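PDB 6DTU: maltose-binding protein MalE1 from Thermotoga maritima, which binds malto-oligosaccharides such as maltotetraose and probably delivers them for transport across the cell membrane. Local coordinates for residues Gln54-Val66 / Val261-Asn274. Numbering follows the deposited sequence.
Sequences QGADIIVGAHDWV and VGVQGFMVNAKSPN. With GLC (alpha-D-glucopyranose), chain C.
Met-267 and Ile-59 face each other in antiparallel strands 260-268 and 58-62, and their backbones exchange two hydrogen bonds, Met-267 N to Ile-59 O (2.8 Å) and Ile-59 N to Met-267 O. The Met-267 side chain illustrates how one long side chain can reach from a sheet to a sugar-binding residue. Its CB lies 3.9 Å from Ile-59 CG1; SD loosely approaches Val-66 CG2 (4.4 Å); and a bend at chi3 (-80°) carries CE over Gly-61 to Trp-65, 3.6 Å from CE3. At its edge the same indole donates from NE1 to O3 of a glucose unit, whose O2 and O3 hydroxyls are gripped by the Asp-64 carboxylate. Just before strand 58-62, at the other end of this strand pair, Asp-57 OD1 accepts from Ser-272 OG (2.5 Å) on its anti lone pair and from Asn-274 ND2 (3.2 Å), which comes from above the carboxylate plane. An alanine in place of Asp-57 is likely to leave Ser-272 OG, Asn-274 ND2 and Thr-6 N without this acceptor, and the 269-274 loop less firmly attached. Strand 58-62 is flanked by strand 4-9, whose Thr-6 N binds Asp-57 OD2; strand 260-268 continues the sheet to strand 100-109, while Phe-46 of helix 39-49 packs on Ile-59 and Asn-269.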
loop_
_atom_site.group_PDB
_atom_site.type_symbol
_atom_site.label_atom_id
_atom_site.label_comp_id
_atom_site.label_asym_id
_atom_site.label_seq_id
_atom_site.Cartn_x
_atom_site.Cartn_y
_atom_site.Cartn_z
ATOM N N GLN A 54 -7.930 23.835 7.450
ATOM C CA GLN A 54 -8.950 23.117 6.694
ATOM C C GLN A 54 -8.664 21.629 6.559
ATOM O O GLN A 54 -9.344 20.952 5.781
ATOM C CB GLN A 54 -9.144 23.731 5.303
ATOM C CG GLN A 54 -9.607 25.175 5.354
ATOM C CD GLN A 54 -10.166 25.689 4.039
ATOM O OE1 GLN A 54 -9.763 25.260 2.956
ATOM N NE2 GLN A 54 -11.096 26.635 4.134
ATOM N N GLY A 55 -7.694 21.100 7.289
ATOM C CA GLY A 55 -7.450 19.670 7.251
ATOM C C GLY A 55 -8.415 18.885 8.132
ATOM O O GLY A 55 -8.925 19.376 9.142
ATOM N N ALA A 56 -8.649 17.631 7.750
ATOM C CA ALA A 56 -9.467 16.747 8.578
ATOM C C ALA A 56 -8.834 16.589 9.957
ATOM O O ALA A 56 -7.629 16.783 10.141
ATOM C CB ALA A 56 -9.543 15.361 7.934
ATOM N N ASP A 57 -9.667 16.251 10.945
ATOM C CA ASP A 57 -9.122 15.986 12.275
ATOM C C ASP A 57 -8.329 14.691 12.315
ATOM O O ASP A 57 -7.399 14.572 13.117
ATOM C CB ASP A 57 -10.252 15.939 13.292
ATOM C CG ASP A 57 -11.125 17.183 13.221
ATOM O OD1 ASP A 57 -10.686 18.246 13.700
ATOM O OD2 ASP A 57 -12.249 17.130 12.659
ATOM N N ILE A 58 -8.719 13.710 11.504
ATOM C CA ILE A 58 -8.084 12.398 11.459
ATOM C C ILE A 58 -7.915 12.013 10.000
ATOM O O ILE A 58 -8.844 12.186 9.203
ATOM C CB ILE A 58 -8.992 11.376 12.167
ATOM C CG1 ILE A 58 -9.107 11.693 13.667
ATOM C CG2 ILE A 58 -8.525 9.954 11.941
ATOM C CD1 ILE A 58 -10.190 10.863 14.377
ATOM N N ILE A 59 -6.739 11.501 9.634
ATOM C CA ILE A 59 -6.522 10.971 8.294
ATOM C C ILE A 59 -6.150 9.501 8.413
ATOM O O ILE A 59 -5.505 9.073 9.375
ATOM C CB ILE A 59 -5.494 11.778 7.446
ATOM C CG1 ILE A 59 -4.106 11.753 8.107
ATOM C CG2 ILE A 59 -6.006 13.188 7.197
ATOM C CD1 ILE A 59 -3.007 12.368 7.249
ATOM N N VAL A 60 -6.557 8.726 7.418
ATOM C CA VAL A 60 -6.272 7.299 7.372
ATOM C C VAL A 60 -5.348 7.055 6.191
ATOM O O VAL A 60 -5.653 7.460 5.067
ATOM C CB VAL A 60 -7.565 6.472 7.250
ATOM C CG1 VAL A 60 -7.240 4.991 7.256
ATOM C CG2 VAL A 60 -8.585 6.846 8.346
ATOM N N GLY A 61 -4.241 6.365 6.420
ATOM C CA GLY A 61 -3.335 6.126 5.315
ATOM C C GLY A 61 -2.121 5.340 5.725
ATOM O O GLY A 61 -2.124 4.650 6.741
ATOM N N ALA A 62 -1.097 5.408 4.884
ATOM C CA ALA A 62 0.045 4.507 5.001
ATOM C C ALA A 62 1.176 5.093 5.828
ATOM O O ALA A 62 1.337 6.312 5.945
ATOM C CB ALA A 62 0.561 4.097 3.623
ATOM N N HIS A 63 1.974 4.193 6.406
ATOM C CA HIS A 63 2.979 4.611 7.371
ATOM C C HIS A 63 4.153 5.339 6.733
ATOM O O HIS A 63 4.890 6.029 7.448
ATOM C CB HIS A 63 3.492 3.414 8.162
ATOM C CG HIS A 63 4.482 2.586 7.408
ATOM N ND1 HIS A 63 4.109 1.530 6.607
ATOM C CD2 HIS A 63 5.830 2.655 7.340
ATOM C CE1 HIS A 63 5.189 0.985 6.073
ATOM N NE2 HIS A 63 6.246 1.641 6.511
ATOM N N ASP A 64 4.365 5.197 5.423
ATOM C CA ASP A 64 5.458 5.953 4.808
ATOM C C ASP A 64 5.251 7.453 4.936
ATOM O O ASP A 64 6.221 8.208 4.819
ATOM C CB ASP A 64 5.646 5.594 3.327
ATOM C CG ASP A 64 4.416 5.919 2.473
ATOM O OD1 ASP A 64 3.380 5.255 2.693
ATOM O OD2 ASP A 64 4.502 6.810 1.597
ATOM N N TRP A 65 4.020 7.904 5.195
ATOM C CA TRP A 65 3.759 9.330 5.353
ATOM C C TRP A 65 4.306 9.889 6.661
ATOM O O TRP A 65 4.462 11.110 6.770
ATOM C CB TRP A 65 2.258 9.592 5.389
ATOM C CG TRP A 65 1.446 9.095 4.246
ATOM C CD1 TRP A 65 1.894 8.526 3.083
ATOM C CD2 TRP A 65 0.022 9.143 4.157
ATOM N NE1 TRP A 65 0.823 8.227 2.264
ATOM C CE2 TRP A 65 -0.337 8.587 2.906
ATOM C CE3 TRP A 65 -0.990 9.599 5.018
ATOM C CZ2 TRP A 65 -1.674 8.488 2.482
ATOM C CZ3 TRP A 65 -2.324 9.484 4.600
ATOM C CH2 TRP A 65 -2.646 8.905 3.363
ATOM N N VAL A 66 4.616 9.040 7.647
ATOM C CA VAL A 66 4.751 9.509 9.030
ATOM C C VAL A 66 5.893 10.511 9.177
ATOM O O VAL A 66 5.727 11.573 9.785
ATOM C CB VAL A 66 4.896 8.325 10.006
ATOM C CG1 VAL A 66 5.316 8.821 11.368
ATOM C CG2 VAL A 66 3.612 7.553 10.113
ATOM N N VAL A 261 6.228 -3.754 2.127
ATOM C CA VAL A 261 5.285 -3.987 3.215
ATOM C C VAL A 261 4.808 -2.639 3.744
ATOM O O VAL A 261 5.624 -1.747 4.010
ATOM C CB VAL A 261 5.897 -4.879 4.307
ATOM C CG1 VAL A 261 5.001 -4.941 5.545
ATOM C CG2 VAL A 261 6.144 -6.267 3.731
ATOM N N GLY A 262 3.491 -2.461 3.818
ATOM C CA GLY A 262 2.906 -1.215 4.287
ATOM C C GLY A 262 2.053 -1.452 5.518
ATOM O O GLY A 262 1.511 -2.537 5.707
ATOM N N VAL A 263 1.952 -0.430 6.365
ATOM C CA VAL A 263 1.058 -0.463 7.519
ATOM C C VAL A 263 0.075 0.688 7.364
ATOM O O VAL A 263 0.478 1.804 7.027
ATOM C CB VAL A 263 1.828 -0.400 8.855
ATOM C CG1 VAL A 263 0.873 -0.613 10.007
ATOM C CG2 VAL A 263 2.933 -1.464 8.874
ATOM N N GLN A 264 -1.216 0.401 7.531
ATOM C CA GLN A 264 -2.283 1.392 7.409
ATOM C C GLN A 264 -2.753 1.752 8.810
ATOM O O GLN A 264 -2.808 0.884 9.688
ATOM C CB GLN A 264 -3.472 0.813 6.626
ATOM C CG GLN A 264 -3.180 0.471 5.168
ATOM C CD GLN A 264 -3.172 1.697 4.285
ATOM O OE1 GLN A 264 -3.893 2.669 4.531
ATOM N NE2 GLN A 264 -2.365 1.658 3.234
ATOM N N GLY A 265 -3.046 3.033 9.033
ATOM C CA GLY A 265 -3.396 3.500 10.361
ATOM C C GLY A 265 -4.050 4.865 10.357
ATOM O O GLY A 265 -4.221 5.511 9.323
ATOM N N PHE A 266 -4.415 5.283 11.560
ATOM C CA PHE A 266 -5.138 6.519 11.813
ATOM C C PHE A 266 -4.174 7.534 12.412
ATOM O O PHE A 266 -3.541 7.263 13.439
ATOM C CB PHE A 266 -6.265 6.255 12.818
ATOM C CG PHE A 266 -7.325 5.284 12.335
ATOM C CD1 PHE A 266 -8.521 5.763 11.793
ATOM C CD2 PHE A 266 -7.146 3.902 12.432
ATOM C CE1 PHE A 266 -9.528 4.877 11.333
ATOM C CE2 PHE A 266 -8.145 3.009 11.965
ATOM C CZ PHE A 266 -9.333 3.503 11.419
ATOM N N MET A 267 -4.105 8.717 11.801
ATOM C CA MET A 267 -3.237 9.798 12.252
ATOM C C MET A 267 -4.086 11.009 12.603
ATOM O O MET A 267 -5.129 11.228 12.000
ATOM C CB MET A 267 -2.253 10.166 11.172
ATOM C CG MET A 267 -1.226 9.081 10.969
ATOM S SD MET A 267 -0.462 9.118 9.348
ATOM C CE MET A 267 -1.708 8.321 8.326
ATOM N N VAL A 268 -3.636 11.801 13.579
ATOM C CA VAL A 268 -4.383 12.942 14.106
ATOM C C VAL A 268 -3.726 14.237 13.635
ATOM O O VAL A 268 -2.502 14.376 13.690
ATOM C CB VAL A 268 -4.472 12.891 15.643
ATOM C CG1 VAL A 268 -5.150 14.162 16.187
ATOM C CG2 VAL A 268 -5.232 11.651 16.079
ATOM N N ASN A 269 -4.548 15.178 13.168
ATOM C CA ASN A 269 -4.070 16.479 12.703
ATOM C C ASN A 269 -3.603 17.309 13.898
ATOM O O ASN A 269 -4.417 17.694 14.746
ATOM C CB ASN A 269 -5.246 17.175 12.032
ATOM C CG ASN A 269 -4.903 18.534 11.429
ATOM O OD1 ASN A 269 -3.805 19.063 11.571
ATOM N ND2 ASN A 269 -5.876 19.107 10.742
ATOM N N ALA A 270 -2.301 17.637 13.937
ATOM C CA ALA A 270 -1.762 18.434 15.034
ATOM C C ALA A 270 -2.273 19.868 15.022
ATOM O O ALA A 270 -2.150 20.565 16.045
ATOM C CB ALA A 270 -0.233 18.433 15.015
ATOM N N LYS A 271 -2.840 20.320 13.911
ATOM C CA LYS A 271 -3.372 21.669 13.848
ATOM C C LYS A 271 -4.844 21.721 14.213
ATOM O O LYS A 271 -5.409 22.810 14.277
ATOM C CB LYS A 271 -3.157 22.288 12.467
ATOM C CG LYS A 271 -1.709 22.207 11.948
ATOM C CD LYS A 271 -0.716 22.833 12.899
ATOM C CE LYS A 271 0.694 22.764 12.325
ATOM N NZ LYS A 271 1.704 23.225 13.325
ATOM N N SER A 272 -5.465 20.578 14.458
ATOM C CA SER A 272 -6.902 20.557 14.683
ATOM C C SER A 272 -7.207 20.955 16.119
ATOM O O SER A 272 -6.568 20.452 17.040
ATOM C CB SER A 272 -7.440 19.165 14.460
ATOM O OG SER A 272 -8.727 19.086 15.054
ATOM N N PRO A 273 -8.148 21.870 16.347
ATOM C CA PRO A 273 -8.556 22.167 17.731
ATOM C C PRO A 273 -9.289 21.020 18.392
ATOM O O PRO A 273 -9.527 21.078 19.610
ATOM C CB PRO A 273 -9.478 23.381 17.569
ATOM C CG PRO A 273 -10.087 23.181 16.240
ATOM C CD PRO A 273 -8.993 22.570 15.367
ATOM N N ASN A 274 -9.641 19.977 17.636
ATOM C CA ASN A 274 -10.321 18.806 18.171
ATOM C C ASN A 274 -9.365 17.652 18.416
ATOM O O ASN A 274 -9.820 16.516 18.575
ATOM C CB ASN A 274 -11.452 18.342 17.241
ATOM C CG ASN A 274 -12.458 19.441 16.953
ATOM O OD1 ASN A 274 -13.145 19.884 17.858
ATOM N ND2 ASN A 274 -12.509 19.905 15.697
HETATM C C1 GLC C . 2.204 3.991 -1.738
HETATM C C2 GLC C . 2.505 4.996 -0.698
HETATM C C3 GLC C . 2.013 6.357 -1.082
HETATM C C4 GLC C . 2.615 6.827 -2.348
HETATM C C5 GLC C . 2.322 5.826 -3.494
HETATM C C6 GLC C . 3.010 6.154 -4.674
HETATM O O2 GLC C . 1.845 4.598 0.537
HETATM O O3 GLC C . 2.329 7.308 -0.015
HETATM O O4 GLC C . 2.010 8.107 -2.679
HETATM O O5 GLC C . 2.792 4.412 -3.027
HETATM O O6 GLC C . 2.642 5.225 -5.671
HETATM O O HOH W 1 -6.102 21.891 9.757
#